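Local coordinates for 6b protein (Agrobacterium vitis, PDB 3AQ2) that disturbs plant cell proliferation, has an ADP-ribosylation fold and probably acts as a toxin on the host's miRNA machinery, at residues 28-33 against 196-201; 68-73 against 83-88; 92-97 against 163-168; 106-111 against 156-161. All coordinates share one frame; numbering follows the deposited sequence.

Contact 1 (28-33 against 196-201)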
loop_
_atom_site.group_PDB
_atom_site.type_symbol
_atom_site.label_atom_id
_atom_site.label_comp_id
_atom_site.label_asym_id
_atom_site.label_seq_id
_atom_site.Cartn_x
_atom_site.Cartn_y
_atom_site.Cartn_z
ATOM N N ARG A 28 -10.491 -6.453 -7.638
ATOM C CA ARG A 28 -10.904 -7.768 -7.126
ATOM C C ARG A 28 -10.162 -8.884 -7.856
ATOM O O ARG A 28 -9.617 -9.792 -7.218
ATOM C CB ARG A 28 -12.422 -7.951 -7.267
ATOM C CG ARG A 28 -12.949 -9.241 -6.654
ATOM C CD ARG A 28 -14.475 -9.284 -6.687
ATOM N NE ARG A 28 -14.983 -10.509 -6.065
ATOM C CZ ARG A 28 -16.273 -10.815 -5.917
ATOM N NH1 ARG A 28 -17.224 -9.986 -6.341
ATOM N NH2 ARG A 28 -16.615 -11.965 -5.339
ATOM N N GLN A 29 -10.124 -8.788 -9.182
ATOM C CA GLN A 29 -9.484 -9.799 -10.021
ATOM C C GLN A 29 -7.971 -9.799 -9.827
ATOM O O GLN A 29 -7.348 -10.864 -9.842
ATOM C CB GLN A 29 -9.811 -9.588 -11.499
ATOM C CG GLN A 29 -9.454 -10.792 -12.383
ATOM C CD GLN A 29 -10.170 -12.065 -11.949
ATOM O OE1 GLN A 29 -11.379 -12.060 -11.730
ATOM N NE2 GLN A 29 -9.420 -13.165 -11.823
ATOM N N ALA A 30 -7.384 -8.613 -9.669
ATOM C CA ALA A 30 -5.933 -8.513 -9.476
ATOM C C ALA A 30 -5.527 -9.229 -8.195
ATOM O O ALA A 30 -4.531 -9.964 -8.165
ATOM C CB ALA A 30 -5.494 -7.055 -9.441
ATOM N N ARG A 31 -6.311 -9.023 -7.142
ATOM C CA ARG A 31 -6.046 -9.648 -5.853
ATOM C C ARG A 31 -6.122 -11.167 -5.969
ATOM O O ARG A 31 -5.236 -11.886 -5.487
ATOM C CB ARG A 31 -7.049 -9.160 -4.804
ATOM C CG ARG A 31 -6.644 -9.526 -3.402
ATOM C CD ARG A 31 -7.814 -9.728 -2.481
ATOM N NE ARG A 31 -7.503 -10.809 -1.549
ATOM C CZ ARG A 31 -7.820 -12.088 -1.740
ATOM N NH1 ARG A 31 -8.486 -12.465 -2.823
ATOM N NH2 ARG A 31 -7.472 -12.995 -0.836
ATOM N N THR A 32 -7.178 -11.651 -6.614
ATOM C CA THR A 32 -7.356 -13.091 -6.810
ATOM C C THR A 32 -6.197 -13.694 -7.617
ATOM O O THR A 32 -5.693 -14.767 -7.259
ATOM C CB THR A 32 -8.706 -13.418 -7.486
ATOM O OG1 THR A 32 -9.773 -12.916 -6.670
ATOM C CG2 THR A 32 -8.874 -14.929 -7.661
ATOM N N ASP A 33 -5.788 -13.007 -8.688
ATOM C CA ASP A 33 -4.708 -13.496 -9.574
ATOM C C ASP A 33 -3.363 -13.531 -8.858
ATOM O O ASP A 33 -2.541 -14.426 -9.091
ATOM C CB ASP A 33 -4.571 -12.628 -10.824
ATOM C CG ASP A 33 -5.737 -12.787 -11.796
ATOM O OD1 ASP A 33 -6.589 -13.693 -11.621
ATOM O OD2 ASP A 33 -5.789 -11.993 -12.754
ATOM N N PRO A 196 6.127 -6.025 -3.029
ATOM C CA PRO A 196 5.245 -6.354 -4.153
ATOM C C PRO A 196 4.037 -5.434 -4.216
ATOM O O PRO A 196 3.399 -5.173 -3.196
ATOM C CB PRO A 196 4.782 -7.787 -3.843
ATOM C CG PRO A 196 5.768 -8.302 -2.809
ATOM C CD PRO A 196 6.098 -7.085 -2.005
ATOM N N ILE A 197 3.747 -4.950 -5.416
ATOM C CA ILE A 197 2.585 -4.106 -5.653
ATOM C C ILE A 197 1.582 -4.911 -6.465
ATOM O O ILE A 197 1.937 -5.471 -7.501
ATOM C CB ILE A 197 2.991 -2.806 -6.413
ATOM C CG1 ILE A 197 4.125 -2.059 -5.673
ATOM C CG2 ILE A 197 1.760 -1.899 -6.632
ATOM C CD1 ILE A 197 3.809 -1.672 -4.213
ATOM N N VAL A 198 0.340 -4.997 -5.987
ATOM C CA VAL A 198 -0.691 -5.729 -6.716
ATOM C C VAL A 198 -1.143 -4.925 -7.939
ATOM O O VAL A 198 -1.168 -5.440 -9.066
ATOM C CB VAL A 198 -1.894 -6.072 -5.821
ATOM C CG1 VAL A 198 -2.980 -6.794 -6.639
ATOM C CG2 VAL A 198 -1.434 -6.924 -4.636
ATOM N N ALA A 199 -1.480 -3.664 -7.705
ATOM C CA ALA A 199 -1.987 -2.793 -8.759
ATOM C C ALA A 199 -1.670 -1.336 -8.448
ATOM O O ALA A 199 -1.371 -0.986 -7.302
ATOM C CB ALA A 199 -3.498 -2.978 -8.914
ATOM N N LEU A 200 -1.743 -0.489 -9.472
ATOM C CA LEU A 200 -1.700 0.963 -9.262
ATOM C C LEU A 200 -2.854 1.597 -10.035
ATOM O O LEU A 200 -3.372 1.011 -10.991
ATOM C CB LEU A 200 -0.353 1.572 -9.684
ATOM C CG LEU A 200 0.019 1.626 -11.176
ATOM C CD1 LEU A 200 0.917 2.827 -11.464
ATOM C CD2 LEU A 200 0.713 0.330 -11.641
ATOM N N GLY A 201 -3.276 2.782 -9.605
ATOM C CA GLY A 201 -4.386 3.427 -10.293
ATOM C C GLY A 201 -4.515 4.874 -9.895
ATOM O O GLY A 201 -3.671 5.412 -9.167
#
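V198 and A30 meet where helix 20-38 lies against a classic beta bulge of the mixed four-stranded sheet, V198 and A199 both facing A136 of strand 133-137. The pairing is purely apolar: methyl CG1 of V198 sits 3.8 Å from CB of A30, and the CA atoms of the two residues stand 6.5 Å apart. V198 holds CG1 anti to its backbone N (chi1 178°), which sends this branch to the helix. There it also lies over the helix backbone, 4.0 Å from R31 N. A199 points its CB the same way but adds little; it packs on L27, and F34 of the same helix touches V198, so the helix meets the bulge over about two turns. R31 takes part through its backbone N, while its guanidinium turns away and NE bonds the carbonyl O of Q63. Within the helix, Q29 and D33 are tied one turn apart, and OD2 of D33 forms a salt bridge with R12 of strand 12-13. The Q29 NE2 to D33 OD1 bond is 2.9 Å long; the donor keeps the acceptor near its amide plane but meets OD1 from above the carboxylate plane.

Contact 2 (68-73 against 83-88)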
loop_
_atom_site.group_PDB
_atom_site.type_symbol
_atom_site.label_atom_id
_atom_site.label_comp_id
_atom_site.label_asym_id
_atom_site.label_seq_id
_atom_site.Cartn_x
_atom_site.Cartn_y
_atom_site.Cartn_z
ATOM N N VAL A 68 -2.042 2.486 -0.467
ATOM C CA VAL A 68 -1.046 3.495 -0.101
ATOM C C VAL A 68 -1.186 4.605 -1.141
ATOM O O VAL A 68 -0.931 4.401 -2.322
ATOM C CB VAL A 68 0.402 2.937 -0.054
ATOM C CG1 VAL A 68 1.394 4.056 0.211
ATOM C CG2 VAL A 68 0.515 1.855 1.028
ATOM N N TYR A 69 -1.636 5.771 -0.683
ATOM C CA TYR A 69 -1.906 6.889 -1.578
ATOM C C TYR A 69 -0.629 7.645 -1.948
ATOM O O TYR A 69 0.252 7.857 -1.104
ATOM C CB TYR A 69 -2.989 7.791 -0.970
ATOM C CG TYR A 69 -4.313 7.066 -0.956
ATOM C CD1 TYR A 69 -4.750 6.363 0.178
ATOM C CD2 TYR A 69 -5.092 7.006 -2.114
ATOM C CE1 TYR A 69 -5.960 5.662 0.163
ATOM C CE2 TYR A 69 -6.304 6.307 -2.137
ATOM C CZ TYR A 69 -6.732 5.643 -1.007
ATOM O OH TYR A 69 -7.923 4.951 -1.071
ATOM N N VAL A 70 -0.523 8.017 -3.225
ATOM C CA VAL A 70 0.715 8.600 -3.772
ATOM C C VAL A 70 0.385 9.589 -4.902
ATOM O O VAL A 70 -0.763 9.673 -5.350
ATOM C CB VAL A 70 1.672 7.501 -4.335
ATOM C CG1 VAL A 70 2.115 6.533 -3.240
ATOM C CG2 VAL A 70 0.998 6.724 -5.475
ATOM N N ASP A 71 1.390 10.336 -5.347
ATOM C CA ASP A 71 1.268 11.173 -6.544
ATOM C C ASP A 71 1.553 10.326 -7.801
ATOM O O ASP A 71 2.006 9.184 -7.679
ATOM C CB ASP A 71 2.261 12.313 -6.439
ATOM C CG ASP A 71 3.671 11.811 -6.349
ATOM O OD1 ASP A 71 4.088 11.408 -5.241
ATOM O OD2 ASP A 71 4.348 11.795 -7.395
ATOM N N GLU A 72 1.294 10.853 -9.004
ATOM C CA GLU A 72 1.434 9.993 -10.192
ATOM C C GLU A 72 2.879 9.601 -10.482
ATOM O O GLU A 72 3.135 8.475 -10.893
ATOM C CB GLU A 72 0.774 10.553 -11.464
ATOM C CG GLU A 72 0.550 9.431 -12.509
ATOM C CD GLU A 72 -0.046 9.884 -13.833
ATOM O OE1 GLU A 72 -0.386 11.082 -13.987
ATOM O OE2 GLU A 72 -0.163 9.019 -14.734
ATOM N N VAL A 73 3.818 10.506 -10.229
ATOM C CA VAL A 73 5.234 10.183 -10.465
ATOM C C VAL A 73 5.670 9.021 -9.565
ATOM O O VAL A 73 6.277 8.048 -10.031
ATOM C CB VAL A 73 6.145 11.423 -10.314
ATOM C CG1 VAL A 73 7.621 11.025 -10.425
ATOM C CG2 VAL A 73 5.801 12.442 -11.388
ATOM N N LEU A 83 8.355 -1.190 -5.702
ATOM C CA LEU A 83 8.790 -0.423 -4.539
ATOM C C LEU A 83 7.602 0.088 -3.748
ATOM O O LEU A 83 6.529 0.334 -4.303
ATOM C CB LEU A 83 9.653 0.767 -4.957
ATOM C CG LEU A 83 10.916 0.457 -5.764
ATOM C CD1 LEU A 83 11.519 1.719 -6.370
ATOM C CD2 LEU A 83 11.936 -0.277 -4.900
ATOM N N LEU A 84 7.810 0.247 -2.449
ATOM C CA LEU A 84 6.830 0.903 -1.604
ATOM C C LEU A 84 7.520 2.075 -0.890
ATOM O O LEU A 84 8.604 1.898 -0.334
ATOM C CB LEU A 84 6.278 -0.098 -0.602
ATOM C CG LEU A 84 5.026 0.336 0.162
ATOM C CD1 LEU A 84 3.792 0.376 -0.761
ATOM C CD2 LEU A 84 4.804 -0.583 1.337
ATOM N N PRO A 85 6.904 3.280 -0.926
ATOM C CA PRO A 85 7.502 4.447 -0.267
ATOM C C PRO A 85 7.102 4.562 1.199
ATOM O O PRO A 85 6.040 4.074 1.600
ATOM C CB PRO A 85 6.881 5.624 -1.022
ATOM C CG PRO A 85 5.510 5.146 -1.383
ATOM C CD PRO A 85 5.627 3.621 -1.593
ATOM N N SER A 86 7.949 5.208 1.994
ATOM C CA SER A 86 7.486 5.707 3.281
ATOM C C SER A 86 6.593 6.923 3.018
ATOM O O SER A 86 6.753 7.631 2.006
ATOM C CB SER A 86 8.661 6.111 4.175
ATOM O OG SER A 86 9.396 7.151 3.550
ATOM N N ASN A 87 5.637 7.145 3.914
ATOM C CA ASN A 87 4.807 8.352 3.872
ATOM C C ASN A 87 4.691 8.997 5.253
ATOM O O ASN A 87 3.774 9.775 5.523
ATOM C CB ASN A 87 3.423 8.062 3.270
ATOM C CG ASN A 87 2.707 6.934 3.970
ATOM O OD1 ASN A 87 3.125 6.494 5.050
ATOM N ND2 ASN A 87 1.607 6.460 3.366
ATOM N N SER A 88 5.635 8.651 6.125
ATOM C CA SER A 88 5.684 9.157 7.482
ATOM C C SER A 88 7.141 9.039 7.941
ATOM O O SER A 88 7.899 8.252 7.365
ATOM C CB SER A 88 4.749 8.306 8.357
ATOM O OG SER A 88 4.195 9.071 9.412
#
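L84, P85 and N87 meet V68 and V70 along the buried flank of strand 66-70. L84 comes first: its CG is anti to the backbone N (chi1 -167°), and from there CD1 reaches CG2 of V68 at 4.0 Å, the two side chains meeting at a slant. P85 follows with its ring directed at the strand; CG is 4.1 Å from CG1 of V70, the ring and the valine crossing at about a right angle. The same proline also packs on C78 of helix 72-81 and on L135 of strand 133-137. S86 turns its CB away and bonds D191 and F121 through OG. N87 comes back toward the strand, its amide ND2 4.0 Å from CG1 of V68, a van der Waals approach. V68 is thereby touched on both branches, CG2 by L84 and CG1 by N87. The buried amide is satisfied elsewhere: OD1 accepts from the backbone N of V94, and ND2 bonds the hydroxyl of Y124. N87 and S88, both facing G92, form a classic beta bulge. Between the segments the chain runs from strand 66-70 through helix 72-81, with D71 as its N-cap, to strand 83-85: a strand-helix-strand connection that links two different sheets, the strands packing through side chains.

Contact 3 (92-97 against 163-168)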
loop_
_atom_site.group_PDB
_atom_site.type_symbol
_atom_site.label_atom_id
_atom_site.label_comp_id
_atom_site.label_asym_id
_atom_site.label_seq_id
_atom_site.Cartn_x
_atom_site.Cartn_y
_atom_site.Cartn_z
ATOM N N GLY A 92 8.116 4.960 8.110
ATOM C CA GLY A 92 6.772 4.411 8.227
ATOM C C GLY A 92 6.033 4.434 6.914
ATOM O O GLY A 92 6.121 5.407 6.162
ATOM N N THR A 93 5.288 3.366 6.642
ATOM C CA THR A 93 4.335 3.369 5.537
ATOM C C THR A 93 2.938 3.087 6.078
ATOM O O THR A 93 2.683 2.011 6.641
ATOM C CB THR A 93 4.680 2.318 4.462
ATOM O OG1 THR A 93 6.019 2.538 3.989
ATOM C CG2 THR A 93 3.683 2.414 3.288
ATOM N N VAL A 94 2.053 4.063 5.899
ATOM C CA VAL A 94 0.679 3.967 6.356
ATOM C C VAL A 94 -0.221 3.589 5.178
ATOM O O VAL A 94 -0.203 4.243 4.115
ATOM C CB VAL A 94 0.203 5.298 7.006
ATOM C CG1 VAL A 94 -1.277 5.255 7.344
ATOM C CG2 VAL A 94 1.031 5.624 8.249
ATOM N N ALA A 95 -0.992 2.519 5.371
ATOM C CA ALA A 95 -1.958 2.054 4.382
ATOM C C ALA A 95 -3.349 2.052 4.996
ATOM O O ALA A 95 -3.492 1.988 6.208
ATOM C CB ALA A 95 -1.578 0.659 3.883
ATOM N N THR A 96 -4.375 2.134 4.158
ATOM C CA THR A 96 -5.745 2.087 4.665
ATOM C C THR A 96 -6.631 1.165 3.846
ATOM O O THR A 96 -6.402 0.983 2.650
ATOM C CB THR A 96 -6.378 3.512 4.736
ATOM O OG1 THR A 96 -7.706 3.425 5.295
ATOM C CG2 THR A 96 -6.426 4.198 3.343
ATOM N N ALA A 97 -7.646 0.611 4.503
ATOM C CA ALA A 97 -8.691 -0.140 3.833
ATOM C C ALA A 97 -9.655 0.781 3.058
ATOM O O ALA A 97 -10.423 0.289 2.223
ATOM C CB ALA A 97 -9.461 -1.014 4.846
ATOM N N GLY A 163 7.611 3.229 11.449
ATOM C CA GLY A 163 7.164 4.597 11.736
ATOM C C GLY A 163 6.850 4.922 13.197
ATOM O O GLY A 163 6.281 5.981 13.476
ATOM N N ASN A 164 7.193 4.033 14.129
ATOM C CA ASN A 164 6.991 4.324 15.572
ATOM C C ASN A 164 5.518 4.537 16.001
ATOM O O ASN A 164 5.234 5.166 17.032
ATOM C CB ASN A 164 7.828 5.541 16.017
ATOM C CG ASN A 164 9.334 5.301 15.961
ATOM O OD1 ASN A 164 9.823 4.184 16.150
ATOM N ND2 ASN A 164 10.080 6.377 15.725
ATOM N N TYR A 165 4.592 4.022 15.204
ATOM C CA TYR A 165 3.181 3.967 15.560
ATOM C C TYR A 165 2.941 2.943 16.656
ATOM O O TYR A 165 3.751 2.030 16.852
ATOM C CB TYR A 165 2.364 3.567 14.328
ATOM C CG TYR A 165 2.233 4.686 13.331
ATOM C CD1 TYR A 165 3.206 4.894 12.354
ATOM C CD2 TYR A 165 1.138 5.552 13.378
ATOM C CE1 TYR A 165 3.090 5.935 11.441
ATOM C CE2 TYR A 165 1.011 6.594 12.468
ATOM C CZ TYR A 165 1.991 6.780 11.508
ATOM O OH TYR A 165 1.860 7.817 10.621
ATOM N N VAL A 166 1.823 3.111 17.357
ATOM C CA VAL A 166 1.379 2.170 18.380
ATOM C C VAL A 166 0.168 1.393 17.854
ATOM O O VAL A 166 -0.695 1.966 17.184
ATOM C CB VAL A 166 1.012 2.926 19.679
ATOM C CG1 VAL A 166 0.488 1.977 20.731
ATOM C CG2 VAL A 166 2.231 3.694 20.200
ATOM N N GLU A 167 0.112 0.094 18.147
ATOM C CA GLU A 167 -1.002 -0.743 17.696
ATOM C C GLU A 167 -2.319 -0.362 18.377
ATOM O O GLU A 167 -2.332 0.007 19.554
ATOM C CB GLU A 167 -0.684 -2.229 17.910
ATOM C CG GLU A 167 -1.699 -3.194 17.300
ATOM C CD GLU A 167 -1.200 -4.633 17.242
ATOM O OE1 GLU A 167 -0.154 -4.944 17.859
ATOM O OE2 GLU A 167 -1.866 -5.463 16.583
ATOM N N GLU A 168 -3.414 -0.452 17.620
ATOM C CA GLU A 168 -4.767 -0.243 18.135
ATOM C C GLU A 168 -4.957 -1.076 19.390
ATOM O O GLU A 168 -4.549 -2.242 19.438
ATOM C CB GLU A 168 -5.802 -0.652 17.078
ATOM C CG GLU A 168 -7.202 -0.062 17.265
ATOM C CD GLU A 168 -8.138 -0.371 16.100
ATOM O OE1 GLU A 168 -8.099 -1.517 15.599
ATOM O OE2 GLU A 168 -8.912 0.530 15.681
#
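This is a partly buried contact of loop on strand, in which the chain just past strand 154-161 lies against the start of edge strand 93-96. Two points carry it: a glycine pair and a valine against a tyrosine. G92 and G163 have their CA atoms only 3.5 Å apart, and G92 CA is equally close, 3.5 Å, to the backbone N of G163. A CB on either residue would point into the other glycine and clash with its CA, so the two backbones can touch as they do only without side chains. Strand 93-96 is an outer strand of the antiparallel three-stranded sheet, paired with strand 154-161, and the loop 163-168 leaves from the end of that neighbour, which brings Y165 back across the sheet. CG2 of V94 touches the phenol end of Y165, 3.3 Å from OH and 3.6 Å from CZ, approaching the ring obliquely while the two side chains cross at about a right angle. V94 sets CG2 anti to its carbonyl carbon, and that branch is the one presented to the ring. Hydrogen bonds of Y165 OH with the carbonyl O of S115 and with OG of S88 fix the end of the ring. The tyrosine also packs on A160 and I146 of the sheet, while V94 packs further on W158.

Contact 4 (106-111 against 156-161)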
loop_
_atom_site.group_PDB
_atom_site.type_symbol
_atom_site.label_atom_id
_atom_site.label_comp_id
_atom_site.label_asym_id
_atom_site.label_seq_id
_atom_site.Cartn_x
_atom_site.Cartn_y
_atom_site.Cartn_z
ATOM N N GLN A 106 -9.465 15.372 -2.042
ATOM C CA GLN A 106 -9.235 16.485 -1.108
ATOM C C GLN A 106 -9.547 16.086 0.342
ATOM O O GLN A 106 -8.792 16.434 1.262
ATOM C CB GLN A 106 -10.024 17.719 -1.530
ATOM C CG GLN A 106 -9.608 18.241 -2.913
ATOM C CD GLN A 106 -10.187 19.610 -3.224
ATOM O OE1 GLN A 106 -11.313 19.926 -2.828
ATOM N NE2 GLN A 106 -9.412 20.442 -3.925
ATOM N N GLU A 107 -10.648 15.350 0.526
ATOM C CA GLU A 107 -11.054 14.859 1.843
ATOM C C GLU A 107 -10.054 13.838 2.347
ATOM O O GLU A 107 -9.617 13.895 3.502
ATOM C CB GLU A 107 -12.441 14.225 1.773
ATOM C CG GLU A 107 -13.523 15.226 1.397
ATOM C CD GLU A 107 -14.838 14.562 1.046
ATOM O OE1 GLU A 107 -14.830 13.437 0.491
ATOM O OE2 GLU A 107 -15.883 15.188 1.302
ATOM N N MET A 108 -9.667 12.910 1.471
ATOM C CA MET A 108 -8.672 11.903 1.850
ATOM C C MET A 108 -7.364 12.566 2.283
ATOM O O MET A 108 -6.739 12.133 3.248
ATOM C CB MET A 108 -8.420 10.934 0.701
ATOM C CG MET A 108 -7.352 9.863 0.988
ATOM S SD MET A 108 -7.666 8.876 2.471
ATOM C CE MET A 108 -9.176 8.155 1.905
ATOM N N ASN A 109 -6.969 13.632 1.594
ATOM C CA ASN A 109 -5.736 14.307 1.965
ATOM C C ASN A 109 -5.804 14.865 3.387
ATOM O O ASN A 109 -4.823 14.793 4.123
ATOM C CB ASN A 109 -5.390 15.426 0.994
ATOM C CG ASN A 109 -4.029 16.018 1.285
ATOM O OD1 ASN A 109 -2.985 15.380 1.053
ATOM N ND2 ASN A 109 -4.028 17.213 1.823
ATOM N N ALA A 110 -6.966 15.386 3.780
ATOM C CA ALA A 110 -7.139 15.879 5.154
ATOM C C ALA A 110 -6.936 14.769 6.194
ATOM O O ALA A 110 -6.281 14.979 7.229
ATOM C CB ALA A 110 -8.507 16.541 5.332
ATOM N N ILE A 111 -7.492 13.594 5.916
ATOM C CA ILE A 111 -7.341 12.466 6.832
ATOM C C ILE A 111 -5.890 11.967 6.860
ATOM O O ILE A 111 -5.343 11.663 7.940
ATOM C CB ILE A 111 -8.325 11.342 6.483
ATOM C CG1 ILE A 111 -9.766 11.852 6.649
ATOM C CG2 ILE A 111 -8.097 10.108 7.378
ATOM C CD1 ILE A 111 -10.829 10.818 6.280
ATOM N N TYR A 156 -13.331 1.158 8.558
ATOM C CA TYR A 156 -12.149 1.034 7.692
ATOM C C TYR A 156 -10.875 1.097 8.515
ATOM O O TYR A 156 -10.638 2.078 9.228
ATOM C CB TYR A 156 -12.134 2.143 6.629
ATOM C CG TYR A 156 -13.329 2.045 5.714
ATOM C CD1 TYR A 156 -14.496 2.743 5.994
ATOM C CD2 TYR A 156 -13.307 1.196 4.607
ATOM C CE1 TYR A 156 -15.617 2.623 5.175
ATOM C CE2 TYR A 156 -14.419 1.072 3.779
ATOM C CZ TYR A 156 -15.563 1.791 4.071
ATOM O OH TYR A 156 -16.670 1.660 3.263
ATOM N N GLY A 157 -10.050 0.059 8.415
ATOM C CA GLY A 157 -8.803 0.026 9.168
ATOM C C GLY A 157 -7.737 0.931 8.564
ATOM O O GLY A 157 -7.725 1.177 7.349
ATOM N N TRP A 158 -6.877 1.447 9.438
ATOM C CA TRP A 158 -5.626 2.117 9.089
ATOM C C TRP A 158 -4.480 1.303 9.675
ATOM O O TRP A 158 -4.589 0.782 10.798
ATOM C CB TRP A 158 -5.602 3.534 9.679
ATOM C CG TRP A 158 -6.472 4.444 8.888
ATOM C CD1 TRP A 158 -7.845 4.540 8.946
ATOM C CD2 TRP A 158 -6.050 5.324 7.844
ATOM N NE1 TRP A 158 -8.288 5.452 8.013
ATOM C CE2 TRP A 158 -7.206 5.949 7.331
ATOM C CE3 TRP A 158 -4.802 5.656 7.303
ATOM C CZ2 TRP A 158 -7.153 6.895 6.289
ATOM C CZ3 TRP A 158 -4.742 6.606 6.273
ATOM C CH2 TRP A 158 -5.917 7.205 5.775
ATOM N N TYR A 159 -3.404 1.191 8.901
ATOM C CA TYR A 159 -2.295 0.286 9.230
ATOM C C TYR A 159 -0.986 0.998 9.028
ATOM O O TYR A 159 -0.877 1.864 8.166
ATOM C CB TYR A 159 -2.317 -0.958 8.333
ATOM C CG TYR A 159 -3.615 -1.734 8.404
ATOM C CD1 TYR A 159 -4.712 -1.353 7.636
ATOM C CD2 TYR A 159 -3.732 -2.850 9.225
ATOM C CE1 TYR A 159 -5.918 -2.053 7.694
ATOM C CE2 TYR A 159 -4.941 -3.568 9.292
ATOM C CZ TYR A 159 -6.014 -3.159 8.521
ATOM O OH TYR A 159 -7.197 -3.867 8.587
ATOM N N ALA A 160 0.021 0.620 9.807
ATOM C CA ALA A 160 1.344 1.193 9.612
ATOM C C ALA A 160 2.416 0.128 9.689
ATOM O O ALA A 160 2.377 -0.723 10.590
ATOM C CB ALA A 160 1.603 2.258 10.651
ATOM N N ARG A 161 3.339 0.179 8.726
ATOM C CA ARG A 161 4.590 -0.578 8.765
ATOM C C ARG A 161 5.662 0.352 9.313
ATOM O O ARG A 161 5.941 1.412 8.724
ATOM C CB ARG A 161 4.974 -1.033 7.356
ATOM C CG ARG A 161 6.229 -1.887 7.289
ATOM C CD ARG A 161 6.586 -2.151 5.816
ATOM N NE ARG A 161 7.746 -3.034 5.685
ATOM C CZ ARG A 161 9.012 -2.630 5.834
ATOM N NH1 ARG A 161 9.276 -1.358 6.133
ATOM N NH2 ARG A 161 10.014 -3.494 5.688
#
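A Met-aromatic contact fastens helix 105-115 to the antiparallel three-stranded sheet, with the indole of W158 from the middle strand 154-161 as the target. M108 and I111, one turn apart on the helix, both reach the six-membered ring. The M108 sulfur lies at the ring edge near its plane: SD is 5.3 Å from the centroid, 77° off the ring normal, and its nearest ring atom is CH2 at 4.1 Å. The CB of M108 does not aim at the strand; bends at chi2 (55°) and chi3 (63°) bring the thioether in, and the methionine and tryptophan chains run past one another in opposite directions. I111 comes more directly, its CB toward the strand and its CG2 branch against the same part of the ring, approaching it obliquely. The two side chains cross at about a right angle. The nearest CA atoms across the contact, those of I111 and W158, are 10.7 Å apart, so the length of the indole spans most of the gap between helix and strand. R147 on strand 143-151 makes a cation-pi contact with W158, while T96 on strand 93-96 and L112 and S115 of the helix pack against it as well. The tightest touch is between I111 CG2 and W158 CZ2, at 3.5 Å.

Overall arrangement
From the N terminus, helix 20-38 waits for residues 196-201, so contact 1 closes the longest loop and encloses the other three contacts. Contact 2 shuts early, across helix 72-81, and is in series with contacts 3 and 4. Contact 3 then opens at strand 93-96 and closes after strand 154-161, with contact 4 inside its span. Contacts 3 and 4 share the three-stranded sheet, where T93 and A95 pair with R161 and Y159. Contact 2 is bonded to the start of strand 93-96 in contact 3, with P85 O meeting T93 OG1, and touches contact 1 at I197. Contacts 1 and 4, their centres about 20 Å apart, lie on opposite sides of the chain's centre.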